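Local coordinates for OTU domain-containing protein wMelOTU (Wolbachia pipientis wMel, PDB 6W9O) that probably removes ubiquitin from modified proteins as a bacterial effector deubiquitinase of the OTU cysteine protease family, at residues E68-T71 against A72-R76; P126-E129 against G130-C134. One frame throughout, in Å; residues are numbered along the deposited sequence.

Contact 1 of 2, residues E68-T71 against A72-R76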
ATOM      1  N   GLU A  68       8.444  -5.718 -10.193  1.00 18.43           N
ATOM      2  CA  GLU A  68       8.827  -6.587  -9.084  1.00 19.39           C
ATOM      3  C   GLU A  68       7.593  -7.356  -8.589  1.00 16.50           C
ATOM      4  O   GLU A  68       6.560  -6.747  -8.274  1.00 17.41           O
ATOM      5  CB  GLU A  68       9.420  -5.735  -7.964  1.00 20.84           C
ATOM      6  CG  GLU A  68      10.014  -6.658  -6.851  1.00 24.74           C
ATOM      7  CD  GLU A  68      11.085  -5.999  -5.983  1.00 32.34           C
ATOM      8  OE1 GLU A  68      11.296  -4.762  -6.064  1.00 33.11           O
ATOM      9  OE2 GLU A  68      11.695  -6.758  -5.195  1.00 35.92           O
ATOM     10  N   GLN A  69       7.692  -8.692  -8.575  1.00 18.74           N
ATOM     11  CA  GLN A  69       6.603  -9.572  -8.144  1.00 19.44           C
ATOM     12  C   GLN A  69       6.848 -10.005  -6.703  1.00 23.29           C
ATOM     13  O   GLN A  69       7.844 -10.689  -6.422  1.00 26.34           O
ATOM     14  CB  GLN A  69       6.567 -10.827  -9.021  1.00 26.08           C
ATOM     15  CG  GLN A  69       6.023 -10.597 -10.384  1.00 26.04           C
ATOM     16  CD  GLN A  69       6.029 -11.883 -11.241  1.00 34.63           C
ATOM     17  OE1 GLN A  69       6.858 -12.758 -11.049  1.00 43.51           O
ATOM     18  NE2 GLN A  69       5.126 -11.966 -12.186  1.00 36.88           N
ATOM     19  N   VAL A  70       5.910  -9.686  -5.825  1.00 22.99           N
ATOM     20  CA  VAL A  70       5.957 -10.065  -4.414  1.00 21.36           C
ATOM     21  C   VAL A  70       4.542 -10.540  -4.071  1.00 25.32           C
ATOM     22  O   VAL A  70       3.581  -9.822  -4.343  1.00 32.12           O
ATOM     23  CB  VAL A  70       6.306  -8.829  -3.545  1.00 24.02           C
ATOM     24  CG1 VAL A  70       6.442  -9.189  -2.084  1.00 32.28           C
ATOM     25  CG2 VAL A  70       7.641  -8.197  -3.992  1.00 29.93           C
ATOM     26  N   THR A  71       4.408 -11.692  -3.413  1.00 20.10           N
ATOM     27  CA  THR A  71       3.065 -12.109  -2.996  1.00 20.60           C
ATOM     28  C   THR A  71       2.568 -11.265  -1.825  1.00 21.76           C
ATOM     29  O   THR A  71       3.330 -10.605  -1.121  1.00 18.18           O
ATOM     30  CB  THR A  71       3.043 -13.574  -2.562  1.00 20.41           C
ATOM     31  OG1 THR A  71       3.866 -13.715  -1.393  1.00 21.82           O
ATOM     32  CG2 THR A  71       3.529 -14.507  -3.688  1.00 22.48           C
ATOM     33  N   ALA A  72       1.256 -11.309  -1.620  1.00 20.05           N
ATOM     34  CA  ALA A  72       0.690 -10.616  -0.478  1.00 19.03           C
ATOM     35  C   ALA A  72       1.243 -11.174   0.830  1.00 18.27           C
ATOM     36  O   ALA A  72       1.480 -10.408   1.798  1.00 18.26           O
ATOM     37  CB  ALA A  72      -0.844 -10.717  -0.540  1.00 20.65           C
ATOM     38  N   GLU A  73       1.468 -12.485   0.884  1.00 18.82           N
ATOM     39  CA  GLU A  73       2.068 -13.085   2.082  1.00 17.50           C
ATOM     40  C   GLU A  73       3.476 -12.561   2.310  1.00 20.63           C
ATOM     41  O   GLU A  73       3.877 -12.316   3.455  1.00 20.15           O
ATOM     42  CB  GLU A  73       2.057 -14.619   1.999  1.00 21.43           C
ATOM     43  CG  GLU A  73       2.708 -15.266   3.189  1.00 31.08           C
ATOM     44  CD  GLU A  73       2.726 -16.777   3.096  1.00 52.86           C
ATOM     45  OE1 GLU A  73       2.870 -17.425   4.154  1.00 59.51           O
ATOM     46  OE2 GLU A  73       2.605 -17.318   1.966  1.00 62.65           O
ATOM     47  N   LYS A  74       4.270 -12.431   1.233  1.00 18.22           N
ATOM     48  CA  LYS A  74       5.620 -11.917   1.399  1.00 19.81           C
ATOM     49  C   LYS A  74       5.590 -10.476   1.906  1.00 18.29           C
ATOM     50  O   LYS A  74       6.424 -10.114   2.735  1.00 17.41           O
ATOM     51  CB  LYS A  74       6.354 -12.003   0.051  1.00 19.72           C
ATOM     52  CG  LYS A  74       7.774 -11.359   0.039  1.00 26.85           C
ATOM     53  CD  LYS A  74       8.736 -11.964   1.002  1.00 29.70           C
ATOM     54  CE  LYS A  74      10.182 -11.542   0.643  1.00 33.64           C
ATOM     55  NZ  LYS A  74      11.136 -12.141   1.627  1.00 37.78           N
ATOM     56  N   LEU A  75       4.619  -9.662   1.450  1.00 16.83           N
ATOM     57  CA  LEU A  75       4.520  -8.286   1.936  1.00 16.44           C
ATOM     58  C   LEU A  75       4.200  -8.256   3.435  1.00 16.22           C
ATOM     59  O   LEU A  75       4.793  -7.461   4.180  1.00 15.18           O
ATOM     60  CB  LEU A  75       3.482  -7.480   1.153  1.00 14.87           C
ATOM     61  CG  LEU A  75       3.891  -7.331  -0.311  1.00 16.89           C
ATOM     62  CD1 LEU A  75       2.698  -6.712  -1.023  1.00 18.29           C
ATOM     63  CD2 LEU A  75       5.112  -6.396  -0.468  1.00 16.87           C
ATOM     64  N   ARG A  76       3.318  -9.158   3.909  1.00 15.33           N
ATOM     65  CA  ARG A  76       3.096  -9.259   5.362  1.00 15.56           C
ATOM     66  C   ARG A  76       4.379  -9.677   6.059  1.00 17.44           C
ATOM     67  O   ARG A  76       4.732  -9.136   7.110  1.00 16.08           O
ATOM     68  CB  ARG A  76       1.975 -10.264   5.677  1.00 15.94           C
ATOM     69  CG  ARG A  76       0.578  -9.769   5.277  1.00 14.86           C
ATOM     70  CD  ARG A  76      -0.443 -10.853   5.623  1.00 18.28           C
ATOM     71  NE  ARG A  76      -1.826 -10.405   5.359  1.00 17.04           N
ATOM     72  CZ  ARG A  76      -2.540  -9.648   6.202  1.00 17.57           C
ATOM     73  NH1 ARG A  76      -2.025  -9.206   7.370  1.00 16.05           N
ATOM     74  NH2 ARG A  76      -3.789  -9.320   5.857  1.00 16.16           N
TER
HETATM   75  O   HOH W   1       4.624 -16.320  -0.603  1.00 36.17           O
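Between Val70 and Leu75 the backbone passes from an extended loop into the first turn of helix 72-84, and Leu75 N closes that turn on Thr71 O at 3.0 Å. This is a helix N-cap, with Thr71 at the capping position. Its hydroxyl oxygen OG1 accepts the amide of Lys74, N to OG1 3.0 Å, with an N-H...O angle of 157°. The torsion that makes this possible sets OG1 between the backbone N and the carbonyl carbon (chi1 64°), turned to the opening of the helix, while the methyl CG2 lies anti to the carbonyl carbon. A water 2.8 Å from Thr71 OG1 gives the hydroxyl a second polar partner on the solvent side, and the same water donates a weak bond to Glu73 OE2. One residue before the cap, Val70 forms a hydrophobic staple with Leu75. Its CG1 branch, anti to the backbone N (chi1 -177°), reaches the helix and meets two side chains at once. Leu75 crosses it at about a right angle, with CD2 3.5 Å from Val70 CG1. Phe55 of helix 53-66 touches Leu75, and Tyr137 of helix 126-137 touches both members of the staple. The Lys74 side chain contributes carbon alone here: it bends at chi2 and carries the ammonium group away from the loop, after its CG has come within 3.3 Å of Val70 CG1, tighter than usual van der Waals contact between carbons.

Contact 2 of 2, residues P126-E129 against G130-C134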
ATOM      1  N   PRO A 126      -2.159   1.758   5.348  1.00 13.93           N
ATOM      2  CA  PRO A 126      -1.120   2.537   4.609  1.00 13.99           C
ATOM      3  C   PRO A 126      -0.183   3.286   5.519  1.00 14.82           C
ATOM      4  O   PRO A 126       1.003   3.407   5.179  1.00 15.08           O
ATOM      5  CB  PRO A 126      -1.937   3.537   3.781  1.00 16.14           C
ATOM      6  CG  PRO A 126      -3.246   2.826   3.545  1.00 18.53           C
ATOM      7  CD  PRO A 126      -3.523   2.006   4.827  1.00 16.73           C
ATOM      8  N   ASP A 127      -0.656   3.795   6.663  1.00 13.78           N
ATOM      9  CA  ASP A 127       0.202   4.609   7.492  1.00 12.66           C
ATOM     10  C   ASP A 127       1.261   3.783   8.203  1.00 14.26           C
ATOM     11  O   ASP A 127       2.243   4.354   8.699  1.00 16.67           O
ATOM     12  CB  ASP A 127      -0.590   5.314   8.572  1.00 14.89           C
ATOM     13  CG  ASP A 127      -1.550   6.355   8.034  1.00 28.48           C
ATOM     14  OD1 ASP A 127      -1.254   7.029   7.026  1.00 28.30           O
ATOM     15  OD2 ASP A 127      -2.632   6.509   8.678  1.00 30.35           O
ATOM     16  N   VAL A 128       1.041   2.469   8.343  1.00 13.48           N
ATOM     17  CA  VAL A 128       2.014   1.649   9.067  1.00 12.97           C
ATOM     18  C   VAL A 128       2.656   0.668   8.086  1.00 16.00           C
ATOM     19  O   VAL A 128       3.848   0.807   7.722  1.00 14.11           O
ATOM     20  CB  VAL A 128       1.385   0.905  10.263  1.00 13.99           C
ATOM     21  CG1 VAL A 128       2.492   0.114  10.984  1.00 15.71           C
ATOM     22  CG2 VAL A 128       0.727   1.921  11.237  1.00 15.81           C
ATOM     23  N   GLU A 129       1.893  -0.315   7.634  1.00 13.88           N
ATOM     24  CA  GLU A 129       2.454  -1.255   6.668  1.00 13.05           C
ATOM     25  C   GLU A 129       2.826  -0.560   5.386  1.00 13.36           C
ATOM     26  O   GLU A 129       3.837  -0.927   4.767  1.00 13.54           O
ATOM     27  CB  GLU A 129       1.445  -2.363   6.401  1.00 14.80           C
ATOM     28  CG  GLU A 129       1.285  -3.322   7.634  1.00 13.53           C
ATOM     29  CD  GLU A 129       0.500  -2.722   8.763  1.00 14.87           C
ATOM     30  OE1 GLU A 129      -0.558  -2.120   8.500  1.00 15.63           O
ATOM     31  OE2 GLU A 129       0.966  -2.859   9.905  1.00 15.90           O
ATOM     32  N   GLY A 130       2.055   0.443   4.945  1.00 12.18           N
ATOM     33  CA  GLY A 130       2.453   1.148   3.705  1.00 14.35           C
ATOM     34  C   GLY A 130       3.806   1.827   3.844  1.00 13.25           C
ATOM     35  O   GLY A 130       4.662   1.736   2.955  1.00 14.61           O
ATOM     36  N   ARG A 131       4.066   2.460   4.981  1.00 13.05           N
ATOM     37  CA  ARG A 131       5.347   3.119   5.212  1.00 13.35           C
ATOM     38  C   ARG A 131       6.494   2.104   5.234  1.00 12.94           C
ATOM     39  O   ARG A 131       7.573   2.344   4.644  1.00 14.14           O
ATOM     40  CB  ARG A 131       5.271   3.915   6.517  1.00 15.43           C
ATOM     41  CG  ARG A 131       6.580   4.612   6.829  1.00 16.84           C
ATOM     42  CD  ARG A 131       6.359   5.657   7.981  1.00 18.93           C
ATOM     43  NE  ARG A 131       7.627   6.297   8.298  1.00 20.96           N
ATOM     44  CZ  ARG A 131       7.753   7.249   9.228  1.00 21.63           C
ATOM     45  NH1 ARG A 131       6.686   7.653   9.891  1.00 25.94           N
ATOM     46  NH2 ARG A 131       8.936   7.776   9.466  1.00 30.49           N
ATOM     47  N   ILE A 132       6.266   0.943   5.856  1.00 12.24           N
ATOM     48  CA  ILE A 132       7.287  -0.111   5.884  1.00 15.00           C
ATOM     49  C   ILE A 132       7.590  -0.589   4.466  1.00 13.21           C
ATOM     50  O   ILE A 132       8.760  -0.765   4.092  1.00 14.73           O
ATOM     51  CB  ILE A 132       6.818  -1.299   6.754  1.00 13.81           C
ATOM     52  CG1 ILE A 132       6.732  -0.894   8.226  1.00 13.94           C
ATOM     53  CG2 ILE A 132       7.766  -2.532   6.493  1.00 15.53           C
ATOM     54  CD1 ILE A 132       5.923  -1.924   9.087  1.00 15.61           C
ATOM     55  N   LEU A 133       6.548  -0.811   3.652  1.00 14.01           N
ATOM     56  CA  LEU A 133       6.798  -1.357   2.318  1.00 14.18           C
ATOM     57  C   LEU A 133       7.396  -0.304   1.393  1.00 14.23           C
ATOM     58  O   LEU A 133       8.162  -0.645   0.469  1.00 15.06           O
ATOM     59  CB  LEU A 133       5.497  -1.907   1.742  1.00 15.63           C
ATOM     60  CG  LEU A 133       4.878  -3.028   2.590  1.00 13.91           C
ATOM     61  CD1 LEU A 133       3.515  -3.407   2.019  1.00 14.15           C
ATOM     62  CD2 LEU A 133       5.869  -4.229   2.629  1.00 15.69           C
ATOM     63  N   CYS A 134       7.067   0.978   1.582  1.00 14.36           N
ATOM     64  CA  CYS A 134       7.677   2.030   0.779  1.00 15.12           C
ATOM     65  C   CYS A 134       9.175   2.048   1.042  1.00 16.94           C
ATOM     66  O   CYS A 134      10.002   2.196   0.112  1.00 17.42           O
ATOM     67  CB  CYS A 134       7.071   3.381   1.202  1.00 14.65           C
ATOM     68  SG  CYS A 134       5.484   3.645   0.400  1.00 16.66           S
TER
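Ile132 lays its CG1 branch over the carbonyl oxygen of Val128, CG1 to O 3.4 Å, one turn along helix 126-137. The same oxygen accepts the Ile132 amide, N to O 3.1 Å and in the carbonyl plane, so backbone and side chain of one residue both converge on it. Beyond it the two apolar ends only just meet, Val128 CG1 and Ile132 CD1 being 4.4 Å apart; Phe91 of helix 89-95 touches both. The pattern repeats one residue on. Leu133 N bonds to Glu129 O at 2.9 Å, and with CG anti to its own carbonyl carbon (chi1 -60°) the leucine brings CG to 3.2 Å from Glu129 O. Around 126-129 the turn is wider, of the pi type: Arg131 N reaches back five residues to Pro126 O in a weak bond at 3.2 Å, bent to 120°. Gly130 CA lies 3.1 Å from that same oxygen, with no side chain to intrude. The charged ends turn to other parts of the OTU fold. Glu129 folds back at chi2, its OE1 accepting from Asp125 N and its OE2 hydrogen-bonded to Tyr113 OH, while Arg131 extends to Asn162 O and makes a cation-pi contact with Trp90. Because the buried carboxylate has both oxygens hydrogen-bonded, part of the cost of burying it is probably repaid, while aliphatic carbon shelters the Val128 and Glu129 carbonyl oxygens.

Overall arrangement
Contact 1 is partly buried, its centre about 11 Å from the centre of the chain, and divides into a polar, water-touched side and an apolar inner one; contact 2 is mostly buried, its centre about 6 Å from the centre of the chain. Both belong to the helical side of the OTU domain, where helix 53-66 packs against each of them. They meet directly where Leu133 CD2 comes to 3.7 Å from Leu75 O, although the centres of the two contacts are about 13 Å apart. A side-chain hydroxyl serves the first turn in 68-76, whereas in 126-134 the backbone widens and the polar side chains find partners outside the two segments.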